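Local coordinates for protein HTH-type transcriptional regulator KdgR (Escherichia coli, PDB 1YSP) that represses transcription of genes for 2-keto-3-deoxygluconate transport and catabolism, represented here by its C-terminal IclR-family domain, at residues N56-T61 / K77-G82; I63-L68 / D104-Q109; G112-N115 / G121-C124. One frame throughout, in Å; residues are numbered along the deposited sequence.

Contact 1. Residues N56-T61 / K77-G82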
ATOM      1  N   ASN A  56       5.267  -8.132   6.284  1.00 39.53           N
ATOM      2  CA  ASN A  56       3.922  -8.622   5.962  1.00 35.23           C
ATOM      3  C   ASN A  56       3.862  -9.174   4.539  1.00 31.11           C
ATOM      4  O   ASN A  56       4.719  -8.841   3.712  1.00 29.83           O
ATOM      5  CB  ASN A  56       2.838  -7.537   6.178  1.00 36.79           C
ATOM      6  CG  ASN A  56       2.284  -7.476   7.651  1.00 40.66           C
ATOM      7  OD1 ASN A  56       1.542  -6.541   8.003  1.00 44.09           O
ATOM      8  ND2 ASN A  56       2.605  -8.472   8.468  1.00 44.21           N
ATOM      9  N   PRO A  57       2.867 -10.041   4.247  1.00 28.21           N
ATOM     10  CA  PRO A  57       2.754 -10.598   2.882  1.00 25.93           C
ATOM     11  C   PRO A  57       2.513  -9.521   1.814  1.00 24.31           C
ATOM     12  O   PRO A  57       1.853  -8.494   2.079  1.00 23.27           O
ATOM     13  CB  PRO A  57       1.525 -11.507   2.975  1.00 26.94           C
ATOM     14  CG  PRO A  57       1.430 -11.873   4.437  1.00 27.41           C
ATOM     15  CD  PRO A  57       1.823 -10.578   5.140  1.00 28.22           C
ATOM     16  N   LEU A  58       2.978  -9.783   0.607  1.00 23.05           N
ATOM     17  CA  LEU A  58       2.723  -8.891  -0.527  1.00 22.31           C
ATOM     18  C   LEU A  58       1.239  -8.989  -0.999  1.00 21.50           C
ATOM     19  O   LEU A  58       0.684  -8.055  -1.559  1.00 19.66           O
ATOM     20  CB  LEU A  58       3.628  -9.320  -1.683  1.00 23.21           C
ATOM     21  CG  LEU A  58       5.146  -9.030  -1.568  1.00 25.42           C
ATOM     22  CD1 LEU A  58       5.844  -9.647  -2.749  1.00 27.14           C
ATOM     23  CD2 LEU A  58       5.336  -7.498  -1.617  1.00 30.38           C
ATOM     24  N   TYR A  59       0.630 -10.175  -0.831  1.00 20.13           N
ATOM     25  CA  TYR A  59      -0.662 -10.439  -1.537  1.00 19.67           C
ATOM     26  C   TYR A  59      -1.897 -10.026  -0.713  1.00 20.02           C
ATOM     27  O   TYR A  59      -3.032  -9.969  -1.245  1.00 20.68           O
ATOM     28  CB  TYR A  59      -0.768 -11.981  -1.885  1.00 20.00           C
ATOM     29  CG  TYR A  59      -0.545 -12.888  -0.693  1.00 20.56           C
ATOM     30  CD1 TYR A  59      -1.618 -13.257   0.144  1.00 22.12           C
ATOM     31  CD2 TYR A  59       0.746 -13.395  -0.384  1.00 20.06           C
ATOM     32  CE1 TYR A  59      -1.412 -14.074   1.292  1.00 23.76           C
ATOM     33  CE2 TYR A  59       0.955 -14.232   0.739  1.00 20.87           C
ATOM     34  CZ  TYR A  59      -0.096 -14.560   1.569  1.00 21.55           C
ATOM     35  OH  TYR A  59       0.150 -15.378   2.647  1.00 22.26           O
ATOM     36  N   SER A  60      -1.694  -9.740   0.575  1.00 19.48           N
ATOM     37  CA  SER A  60      -2.807  -9.436   1.513  1.00 21.62           C
ATOM     38  C   SER A  60      -2.733  -8.014   2.122  1.00 22.12           C
ATOM     39  O   SER A  60      -3.568  -7.672   3.022  1.00 24.39           O
ATOM     40  CB  SER A  60      -2.801 -10.424   2.677  1.00 21.36           C
ATOM     41  OG  SER A  60      -1.575 -10.345   3.413  1.00 22.74           O
ATOM     42  N   THR A  61      -1.742  -7.231   1.695  1.00 21.49           N
ATOM     43  CA  THR A  61      -1.549  -5.847   2.170  1.00 21.44           C
ATOM     44  C   THR A  61      -1.853  -4.867   1.038  1.00 21.24           C
ATOM     45  O   THR A  61      -1.604  -5.189  -0.115  1.00 22.66           O
ATOM     46  CB  THR A  61      -0.107  -5.597   2.703  1.00 21.19           C
ATOM     47  OG1 THR A  61       0.874  -5.822   1.662  1.00 20.09           O
ATOM     48  CG2 THR A  61       0.153  -6.491   3.892  1.00 22.36           C
ATOM     49  N   LYS A  77       5.810 -12.331 -11.362  1.00 37.41           N
ATOM     50  CA  LYS A  77       5.733 -13.784 -11.198  1.00 38.53           C
ATOM     51  C   LYS A  77       7.046 -14.323 -10.567  1.00 37.98           C
ATOM     52  O   LYS A  77       7.004 -15.224  -9.740  1.00 38.04           O
ATOM     53  CB  LYS A  77       5.328 -14.475 -12.516  1.00 38.38           C
ATOM     54  CG  LYS A  77       3.797 -14.475 -12.785  1.00 40.30           C
ATOM     55  CD  LYS A  77       3.431 -15.238 -14.089  1.00 40.09           C
ATOM     56  CE  LYS A  77       4.106 -16.631 -14.110  1.00 45.28           C
ATOM     57  NZ  LYS A  77       3.765 -17.518 -15.282  1.00 44.45           N
ATOM     58  N   GLN A  78       8.178 -13.716 -10.907  1.00 39.20           N
ATOM     59  CA  GLN A  78       9.490 -13.999 -10.259  1.00 40.66           C
ATOM     60  C   GLN A  78       9.501 -13.739  -8.745  1.00 38.85           C
ATOM     61  O   GLN A  78       9.846 -14.628  -7.947  1.00 38.68           O
ATOM     62  CB  GLN A  78      10.612 -13.207 -10.955  1.00 41.13           C
ATOM     63  CG  GLN A  78      11.976 -13.250 -10.242  1.00 44.71           C
ATOM     64  CD  GLN A  78      13.126 -12.542 -11.010  1.00 45.53           C
ATOM     65  OE1 GLN A  78      12.973 -11.421 -11.546  1.00 51.13           O
ATOM     66  NE2 GLN A  78      14.301 -13.192 -11.026  1.00 50.76           N
ATOM     67  N   ILE A  79       9.137 -12.518  -8.347  1.00 37.10           N
ATOM     68  CA  ILE A  79       9.021 -12.171  -6.922  1.00 35.03           C
ATOM     69  C   ILE A  79       8.105 -13.189  -6.190  1.00 33.95           C
ATOM     70  O   ILE A  79       8.436 -13.698  -5.126  1.00 33.95           O
ATOM     71  CB  ILE A  79       8.474 -10.733  -6.752  1.00 34.29           C
ATOM     72  CG1 ILE A  79       9.456  -9.688  -7.315  1.00 35.62           C
ATOM     73  CG2 ILE A  79       8.179 -10.446  -5.281  1.00 34.66           C
ATOM     74  CD1 ILE A  79       8.791  -8.349  -7.716  1.00 33.96           C
ATOM     75  N   LEU A  80       6.953 -13.507  -6.782  1.00 32.74           N
ATOM     76  CA  LEU A  80       5.965 -14.348  -6.097  1.00 31.83           C
ATOM     77  C   LEU A  80       6.262 -15.857  -6.122  1.00 32.66           C
ATOM     78  O   LEU A  80       5.621 -16.648  -5.410  1.00 31.14           O
ATOM     79  CB  LEU A  80       4.578 -14.086  -6.670  1.00 30.61           C
ATOM     80  CG  LEU A  80       4.062 -12.661  -6.468  1.00 28.27           C
ATOM     81  CD1 LEU A  80       2.735 -12.583  -7.208  1.00 30.29           C
ATOM     82  CD2 LEU A  80       3.943 -12.366  -4.996  1.00 25.92           C
ATOM     83  N   GLU A  81       7.271 -16.249  -6.894  1.00 34.82           N
ATOM     84  CA  GLU A  81       7.645 -17.684  -6.992  1.00 36.97           C
ATOM     85  C   GLU A  81       7.873 -18.380  -5.663  1.00 36.57           C
ATOM     86  O   GLU A  81       7.417 -19.508  -5.458  1.00 37.95           O
ATOM     87  CB  GLU A  81       8.905 -17.829  -7.857  1.00 37.08           C
ATOM     88  CG  GLU A  81       8.578 -18.071  -9.286  1.00 42.74           C
ATOM     89  CD  GLU A  81       8.244 -19.525  -9.551  1.00 48.21           C
ATOM     90  OE1 GLU A  81       9.163 -20.272  -9.978  1.00 51.23           O
ATOM     91  OE2 GLU A  81       7.077 -19.926  -9.323  1.00 50.12           O
ATOM     92  N   GLY A  82       8.570 -17.695  -4.764  1.00 37.30           N
ATOM     93  CA  GLY A  82       8.948 -18.257  -3.475  1.00 37.25           C
ATOM     94  C   GLY A  82       7.856 -18.262  -2.405  1.00 36.81           C
ATOM     95  O   GLY A  82       7.920 -19.058  -1.452  1.00 37.37           O
TER
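Leu58 reaches across to Ile79 and Leu80 with a single methyl, CD1. The closer approach is between Leu58 CD1 and Ile79 CG2, 3.5 Å apart, where the two side chains cross at about a right angle. Leu58 CD1 also lies 4.0 Å from Leu80 CD2, in a more oblique meeting. Rotation about the second side-chain bond of Leu58 sets CD1 anti to CA (chi2 175°), which carries this methyl straight outward to the helix, while CD2 branches off away from it. Leu80 uses its other methyl: its CB starts off across the line of approach, and CD2, not the anti CD1, comes nearest to Leu58. Ile79 offers CG2, the branch at CB that lies anti to the backbone N. The two backbones stay well apart, with 8.4 Å between Leu58 CA and Leu80 CA, and about 111 Å² of surface is buried. Leu68 of helix 62-69 touches all three side chains and makes the cluster a common one with that helix.

Behind Leu58 the turn is fixed by polar and aromatic contacts. Thr61 OG1 donates to Pro57 O over 2.9 Å, in the carbonyl plane, and the same hydroxyl accepts from Gly64 N as the N-cap of the following helix. Pro57 CB sits 3.6 Å above one face of the Tyr59 ring, towards its rim, and Tyr59 OH is hydrogen-bonded to Lys86 N. Proline suits its place because it has no N-H to leave unpaired and its ring can lie on Tyr59, and threonine suits a position where one oxygen must both donate and accept. Since only methyl groups meet across the gap, the join rests on shape and burial and carries no directional bond.

Contact 2. Residues I63-L68 / D104-Q109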
ATOM      1  N   ILE A  63      -0.295  -2.041   0.587  1.00 19.88           N
ATOM      2  CA  ILE A  63       1.068  -1.577   0.114  1.00 20.23           C
ATOM      3  C   ILE A  63       1.713  -2.642  -0.793  1.00 20.40           C
ATOM      4  O   ILE A  63       2.365  -2.337  -1.809  1.00 19.70           O
ATOM      5  CB  ILE A  63       1.976  -1.239   1.343  1.00 19.27           C
ATOM      6  CG1 ILE A  63       1.507   0.095   2.008  1.00 20.61           C
ATOM      7  CG2 ILE A  63       3.479  -1.167   0.916  1.00 22.26           C
ATOM      8  CD1 ILE A  63       2.086   0.289   3.446  1.00 21.77           C
ATOM      9  N   GLY A  64       1.582  -3.910  -0.400  1.00 20.55           N
ATOM     10  CA  GLY A  64       2.074  -5.012  -1.241  1.00 20.76           C
ATOM     11  C   GLY A  64       1.468  -4.955  -2.622  1.00 19.46           C
ATOM     12  O   GLY A  64       2.179  -5.068  -3.628  1.00 19.81           O
ATOM     13  N   LYS A  65       0.162  -4.786  -2.713  1.00 19.44           N
ATOM     14  CA  LYS A  65      -0.470  -4.686  -4.018  1.00 18.59           C
ATOM     15  C   LYS A  65       0.078  -3.543  -4.865  1.00 20.21           C
ATOM     16  O   LYS A  65       0.297  -3.691  -6.079  1.00 20.31           O
ATOM     17  CB  LYS A  65      -1.959  -4.572  -3.922  1.00 20.35           C
ATOM     18  CG  LYS A  65      -2.552  -5.910  -3.321  1.00 19.21           C
ATOM     19  CD  LYS A  65      -4.065  -5.839  -3.267  1.00 20.66           C
ATOM     20  CE  LYS A  65      -4.560  -6.917  -2.255  1.00 25.87           C
ATOM     21  NZ  LYS A  65      -6.062  -6.814  -1.993  1.00 29.07           N
ATOM     22  N   VAL A  66       0.282  -2.391  -4.241  1.00 21.24           N
ATOM     23  CA  VAL A  66       0.765  -1.283  -5.069  1.00 21.84           C
ATOM     24  C   VAL A  66       2.240  -1.415  -5.441  1.00 21.77           C
ATOM     25  O   VAL A  66       2.638  -0.876  -6.471  1.00 24.90           O
ATOM     26  CB  VAL A  66       0.454   0.180  -4.463  1.00 22.76           C
ATOM     27  CG1 VAL A  66      -1.084   0.381  -4.114  1.00 21.11           C
ATOM     28  CG2 VAL A  66       1.365   0.525  -3.362  1.00 24.95           C
ATOM     29  N   LEU A  67       3.032  -2.131  -4.648  1.00 22.36           N
ATOM     30  CA  LEU A  67       4.473  -2.387  -4.957  1.00 23.32           C
ATOM     31  C   LEU A  67       4.659  -3.366  -6.117  1.00 24.91           C
ATOM     32  O   LEU A  67       5.715  -3.395  -6.764  1.00 25.96           O
ATOM     33  CB  LEU A  67       5.214  -2.926  -3.761  1.00 23.89           C
ATOM     34  CG  LEU A  67       5.554  -1.957  -2.636  1.00 25.98           C
ATOM     35  CD1 LEU A  67       5.839  -2.746  -1.353  1.00 29.67           C
ATOM     36  CD2 LEU A  67       6.747  -1.056  -3.044  1.00 28.85           C
ATOM     37  N   LEU A  68       3.633  -4.157  -6.355  1.00 23.07           N
ATOM     38  CA  LEU A  68       3.585  -5.080  -7.507  1.00 24.77           C
ATOM     39  C   LEU A  68       2.840  -4.627  -8.729  1.00 24.88           C
ATOM     40  O   LEU A  68       3.192  -5.070  -9.842  1.00 27.30           O
ATOM     41  CB  LEU A  68       2.977  -6.441  -7.070  1.00 23.89           C
ATOM     42  CG  LEU A  68       3.702  -7.165  -5.931  1.00 22.39           C
ATOM     43  CD1 LEU A  68       2.937  -8.504  -5.521  1.00 21.37           C
ATOM     44  CD2 LEU A  68       5.214  -7.477  -6.207  1.00 25.55           C
ATOM     45  N   ASP A 104      -4.213  -5.944 -11.816  1.00 24.89           N
ATOM     46  CA  ASP A 104      -4.753  -5.216 -12.980  1.00 26.63           C
ATOM     47  C   ASP A 104      -5.688  -4.103 -12.509  1.00 25.04           C
ATOM     48  O   ASP A 104      -5.589  -2.942 -12.976  1.00 26.56           O
ATOM     49  CB  ASP A 104      -5.547  -6.126 -13.934  1.00 26.01           C
ATOM     50  CG  ASP A 104      -4.688  -7.099 -14.718  1.00 29.03           C
ATOM     51  OD1 ASP A 104      -3.472  -6.931 -14.839  1.00 25.97           O
ATOM     52  OD2 ASP A 104      -5.285  -8.089 -15.205  1.00 29.74           O
ATOM     53  N   GLN A 105      -6.614  -4.444 -11.613  1.00 23.78           N
ATOM     54  CA  GLN A 105      -7.570  -3.460 -11.105  1.00 24.56           C
ATOM     55  C   GLN A 105      -6.839  -2.366 -10.297  1.00 24.38           C
ATOM     56  O   GLN A 105      -7.194  -1.168 -10.406  1.00 24.60           O
ATOM     57  CB  GLN A 105      -8.631  -4.129 -10.249  1.00 24.55           C
ATOM     58  CG  GLN A 105      -9.597  -3.198  -9.578  1.00 30.41           C
ATOM     59  CD  GLN A 105     -10.545  -2.565 -10.575  1.00 37.15           C
ATOM     60  OE1 GLN A 105     -10.722  -3.096 -11.684  1.00 38.74           O
ATOM     61  NE2 GLN A 105     -11.145  -1.429 -10.210  1.00 36.16           N
ATOM     62  N   VAL A 106      -5.851  -2.769  -9.498  1.00 22.73           N
ATOM     63  CA  VAL A 106      -5.081  -1.780  -8.718  1.00 24.57           C
ATOM     64  C   VAL A 106      -4.446  -0.727  -9.676  1.00 25.25           C
ATOM     65  O   VAL A 106      -4.599   0.479  -9.471  1.00 24.73           O
ATOM     66  CB  VAL A 106      -3.996  -2.491  -7.824  1.00 22.58           C
ATOM     67  CG1 VAL A 106      -3.016  -1.470  -7.180  1.00 25.45           C
ATOM     68  CG2 VAL A 106      -4.672  -3.315  -6.709  1.00 21.85           C
ATOM     69  N   ARG A 107      -3.735  -1.202 -10.694  1.00 26.50           N
ATOM     70  CA  ARG A 107      -3.132  -0.295 -11.686  1.00 30.62           C
ATOM     71  C   ARG A 107      -4.195   0.606 -12.341  1.00 31.81           C
ATOM     72  O   ARG A 107      -4.033   1.861 -12.409  1.00 31.88           O
ATOM     73  CB  ARG A 107      -2.262  -1.065 -12.705  1.00 31.41           C
ATOM     74  CG  ARG A 107      -1.146  -0.224 -13.355  1.00 33.20           C
ATOM     75  CD  ARG A 107      -0.372  -0.995 -14.454  1.00 35.53           C
ATOM     76  NE  ARG A 107       0.171  -0.032 -15.428  1.00 46.31           N
ATOM     77  CZ  ARG A 107       1.464   0.151 -15.724  1.00 51.57           C
ATOM     78  NH1 ARG A 107       2.418  -0.591 -15.165  1.00 52.78           N
ATOM     79  NH2 ARG A 107       1.803   1.080 -16.617  1.00 54.84           N
ATOM     80  N   GLU A 108      -5.299   0.002 -12.748  1.00 31.89           N
ATOM     81  CA  GLU A 108      -6.399   0.707 -13.415  1.00 33.47           C
ATOM     82  C   GLU A 108      -6.984   1.834 -12.545  1.00 33.12           C
ATOM     83  O   GLU A 108      -7.231   2.925 -13.044  1.00 32.85           O
ATOM     84  CB  GLU A 108      -7.470  -0.308 -13.797  1.00 34.17           C
ATOM     85  CG  GLU A 108      -8.607   0.189 -14.604  1.00 41.80           C
ATOM     86  CD  GLU A 108      -9.631  -0.891 -14.723  1.00 48.86           C
ATOM     87  OE1 GLU A 108     -10.665  -0.787 -14.026  1.00 52.42           O
ATOM     88  OE2 GLU A 108      -9.352  -1.885 -15.437  1.00 52.31           O
ATOM     89  N   GLN A 109      -7.194   1.569 -11.254  1.00 30.26           N
ATOM     90  CA  GLN A 109      -7.869   2.535 -10.362  1.00 29.45           C
ATOM     91  C   GLN A 109      -6.921   3.484  -9.633  1.00 28.50           C
ATOM     92  O   GLN A 109      -7.372   4.494  -9.102  1.00 29.76           O
ATOM     93  CB  GLN A 109      -8.794   1.816  -9.376  1.00 29.58           C
ATOM     94  CG  GLN A 109      -8.017   1.011  -8.301  1.00 28.35           C
ATOM     95  CD  GLN A 109      -8.924   0.046  -7.540  1.00 28.10           C
ATOM     96  OE1 GLN A 109     -10.094  -0.117  -7.880  1.00 27.51           O
ATOM     97  NE2 GLN A 109      -8.396  -0.580  -6.508  1.00 23.64           N
TER
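Val66 and Val106 mark the closest approach of two helical turns, their CA atoms 6.9 Å apart. Each backbone is hydrogen-bonded within its own helix, as by Leu67 N to Ile63 O at 2.9 Å and Glu108 N to Asp104 O at 3.0 Å, and the contact is made by side chains. Val106 points toward the other helix and uses both branches. Its CG1 lies 4.1 Å from Val66 CG1, the two valines crossing at about a right angle, and is also near Lys65 O. Its CG2 lies 4.1 Å from Lys65 CB. With CG1 anti to the backbone N (chi1 170°), the methyls of Val106 are spread so that each meets a different residue; a beta-branched side chain suits a spot that is buried and close to a backbone, as it fills width without needing length.

This is helix-on-helix packing within the IclR C-terminal domain, a member of the GAF clan, where helices 62-69 and 96-109 lie beside the antiparallel sheet; Val106 also touches Trp70. Lys65 shows how a lysine can be buried: its CB gives the apolar contact, and the extended chain then leads its ammonium away from Val106 to a salt bridge with Glu117 and a hydrogen bond to Glu113 O. On another side of helix 96-109, Gln105 NE2 donates to Gln109 OE1 across one helical turn, over 2.9 Å and at 160° at the hydrogen. The acceptor lies near the amide plane of Gln105, whereas the donor stands 47° out of the carbonyl plane of Gln109. Gln109 NE2 is spent on Tyr111 O, just before strand 112-115.

Contact 3. Residues G112-N115 / G121-C124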
ATOM      1  N   GLY A 112      -4.530   0.505  -4.132  1.00 23.62           N
ATOM      2  CA  GLY A 112      -4.677  -0.915  -3.755  1.00 23.77           C
ATOM      3  C   GLY A 112      -5.356  -0.941  -2.413  1.00 22.72           C
ATOM      4  O   GLY A 112      -5.360   0.058  -1.673  1.00 22.05           O
ATOM      5  N   GLU A 113      -5.973  -2.073  -2.089  1.00 22.63           N
ATOM      6  CA  GLU A 113      -6.666  -2.160  -0.811  1.00 23.85           C
ATOM      7  C   GLU A 113      -6.380  -3.465  -0.135  1.00 24.88           C
ATOM      8  O   GLU A 113      -5.980  -4.462  -0.795  1.00 24.84           O
ATOM      9  CB  GLU A 113      -8.182  -2.067  -0.991  1.00 24.28           C
ATOM     10  CG  GLU A 113      -8.801  -0.735  -1.291  1.00 27.99           C
ATOM     11  CD  GLU A 113     -10.353  -0.871  -1.372  1.00 28.80           C
ATOM     12  OE1 GLU A 113     -10.916  -1.050  -2.494  1.00 33.94           O
ATOM     13  OE2 GLU A 113     -11.000  -0.813  -0.307  1.00 32.35           O
ATOM     14  N   ASP A 114      -6.593  -3.483   1.179  1.00 24.40           N
ATOM     15  CA  ASP A 114      -6.650  -4.684   1.976  1.00 24.08           C
ATOM     16  C   ASP A 114      -8.006  -4.578   2.645  1.00 25.00           C
ATOM     17  O   ASP A 114      -8.158  -3.807   3.579  1.00 26.06           O
ATOM     18  CB  ASP A 114      -5.538  -4.685   3.040  1.00 24.56           C
ATOM     19  CG  ASP A 114      -5.811  -5.675   4.200  1.00 27.78           C
ATOM     20  OD1 ASP A 114      -6.688  -6.580   4.099  1.00 28.51           O
ATOM     21  OD2 ASP A 114      -5.153  -5.569   5.225  1.00 28.23           O
ATOM     22  N   ASN A 115      -8.986  -5.303   2.127  1.00 24.73           N
ATOM     23  CA  ASN A 115     -10.331  -5.298   2.671  1.00 24.23           C
ATOM     24  C   ASN A 115     -10.551  -6.550   3.535  1.00 25.06           C
ATOM     25  O   ASN A 115     -11.024  -7.597   3.057  1.00 24.76           O
ATOM     26  CB  ASN A 115     -11.336  -5.173   1.535  1.00 25.52           C
ATOM     27  CG  ASN A 115     -12.774  -5.072   2.020  1.00 29.03           C
ATOM     28  OD1 ASN A 115     -13.011  -4.888   3.209  1.00 31.47           O
ATOM     29  ND2 ASN A 115     -13.728  -5.229   1.106  1.00 35.78           N
ATOM     30  N   GLY A 121     -11.948  -7.083  10.473  1.00 37.27           N
ATOM     31  CA  GLY A 121     -12.123  -5.780  11.088  1.00 36.82           C
ATOM     32  C   GLY A 121     -11.052  -4.766  10.757  1.00 35.90           C
ATOM     33  O   GLY A 121     -11.116  -3.628  11.248  1.00 35.61           O
ATOM     34  N   LEU A 122     -10.071  -5.153   9.927  1.00 33.85           N
ATOM     35  CA  LEU A 122      -9.014  -4.199   9.513  1.00 32.67           C
ATOM     36  C   LEU A 122      -9.071  -3.907   7.995  1.00 30.95           C
ATOM     37  O   LEU A 122      -9.075  -4.838   7.183  1.00 29.22           O
ATOM     38  CB  LEU A 122      -7.618  -4.714   9.931  1.00 32.66           C
ATOM     39  CG  LEU A 122      -6.342  -4.032   9.402  1.00 34.56           C
ATOM     40  CD1 LEU A 122      -6.059  -2.781  10.252  1.00 36.66           C
ATOM     41  CD2 LEU A 122      -5.107  -4.969   9.421  1.00 34.81           C
ATOM     42  N   ARG A 123      -9.133  -2.628   7.618  1.00 28.96           N
ATOM     43  CA  ARG A 123      -9.092  -2.288   6.207  1.00 28.88           C
ATOM     44  C   ARG A 123      -8.018  -1.230   5.976  1.00 28.43           C
ATOM     45  O   ARG A 123      -7.810  -0.371   6.834  1.00 26.92           O
ATOM     46  CB  ARG A 123     -10.439  -1.823   5.690  1.00 29.38           C
ATOM     47  CG  ARG A 123     -10.415  -1.729   4.182  1.00 34.71           C
ATOM     48  CD  ARG A 123     -11.499  -0.912   3.540  1.00 41.81           C
ATOM     49  NE  ARG A 123     -12.798  -1.535   3.481  1.00 42.32           N
ATOM     50  CZ  ARG A 123     -13.556  -1.615   2.387  1.00 44.62           C
ATOM     51  NH1 ARG A 123     -13.127  -1.175   1.204  1.00 44.28           N
ATOM     52  NH2 ARG A 123     -14.762  -2.151   2.476  1.00 44.11           N
ATOM     53  N   CYS A 124      -7.332  -1.328   4.839  1.00 27.34           N
ATOM     54  CA  CYS A 124      -6.267  -0.376   4.479  1.00 27.48           C
ATOM     55  C   CYS A 124      -6.421   0.014   3.024  1.00 23.72           C
ATOM     56  O   CYS A 124      -6.972  -0.760   2.198  1.00 23.43           O
ATOM     57  CB  CYS A 124      -4.878  -0.991   4.751  1.00 27.45           C
ATOM     58  SG  CYS A 124      -4.517  -1.162   6.528  1.00 39.59           S
TER
HETATM   59  O   HOH W   1      -6.869  -6.788   6.958  1.00 28.91           O
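The guanidinium of Arg123 is met by Glu113 at its edge and by Asn115 over one face. Glu113 OE2 lies near the guanidinium plane, 2.6 Å from Arg123 NH1, in a salt bridge whose hydrogen bond is weak because the N-H points poorly (130°). Asn115 stands over the face instead: its OD1 is 3.0 Å above the guanidinium plane, towards the rim, and the amide and guanidinium planes are 31° apart, so the two groups lie against each other without a hydrogen bond. A bend at the third side-chain bond of Arg123 (chi3 -76°) turns its end toward Glu113 and alongside Asn115. Replacing Arg123 by a leucine would probably leave the Glu113 carboxylate without its cationic mate and the Asn115 amide without the flat group it rests on.

Asp114 and Cys124 form an antiparallel hydrogen-bonded pair, with Asp114 N to Cys124 O and Cys124 N to Asp114 O both 2.9 Å. Their side chains project on the sheet face opposite to Arg123 and Asn115, and Asp114 CB lies 4.1 Å from Cys124 CB. The carboxylate of Asp114 turns to the loop: a water 2.7 Å from Asp114 OD2 bridges it to Leu122 O, and OD1 accepts from Glu117 N, so an aspartate suits the mouth of this turn.

The two segments are arms of a beta hairpin, strand 112-115 being outermost within the chain. Arg123 bonds through its backbone to Phe144 and touches Phe149. Helix 96-109 leads into strand 112-115, where Val66 of helix 62-69 and Val106 pack on Gly112.

In the fold
From the N terminus, contact 1 comes first, joining the turn after edge strand 55-57 to the end of helix 73-80 and so closing a loop that holds helix 62-69. Contact 2 starts inside that loop and ends beyond it, on helix 96-109, so the two cross along the chain, with Leu68 of contact 2 as the element they share. Contact 3 follows in series as a local hairpin at the other edge of the same sheet. Ser60 and Thr61 of contact 1 touch Asp114, so the turn after strand 55-57 meets edge strand 112-115 directly, while the helices join them by a second route through contact 2.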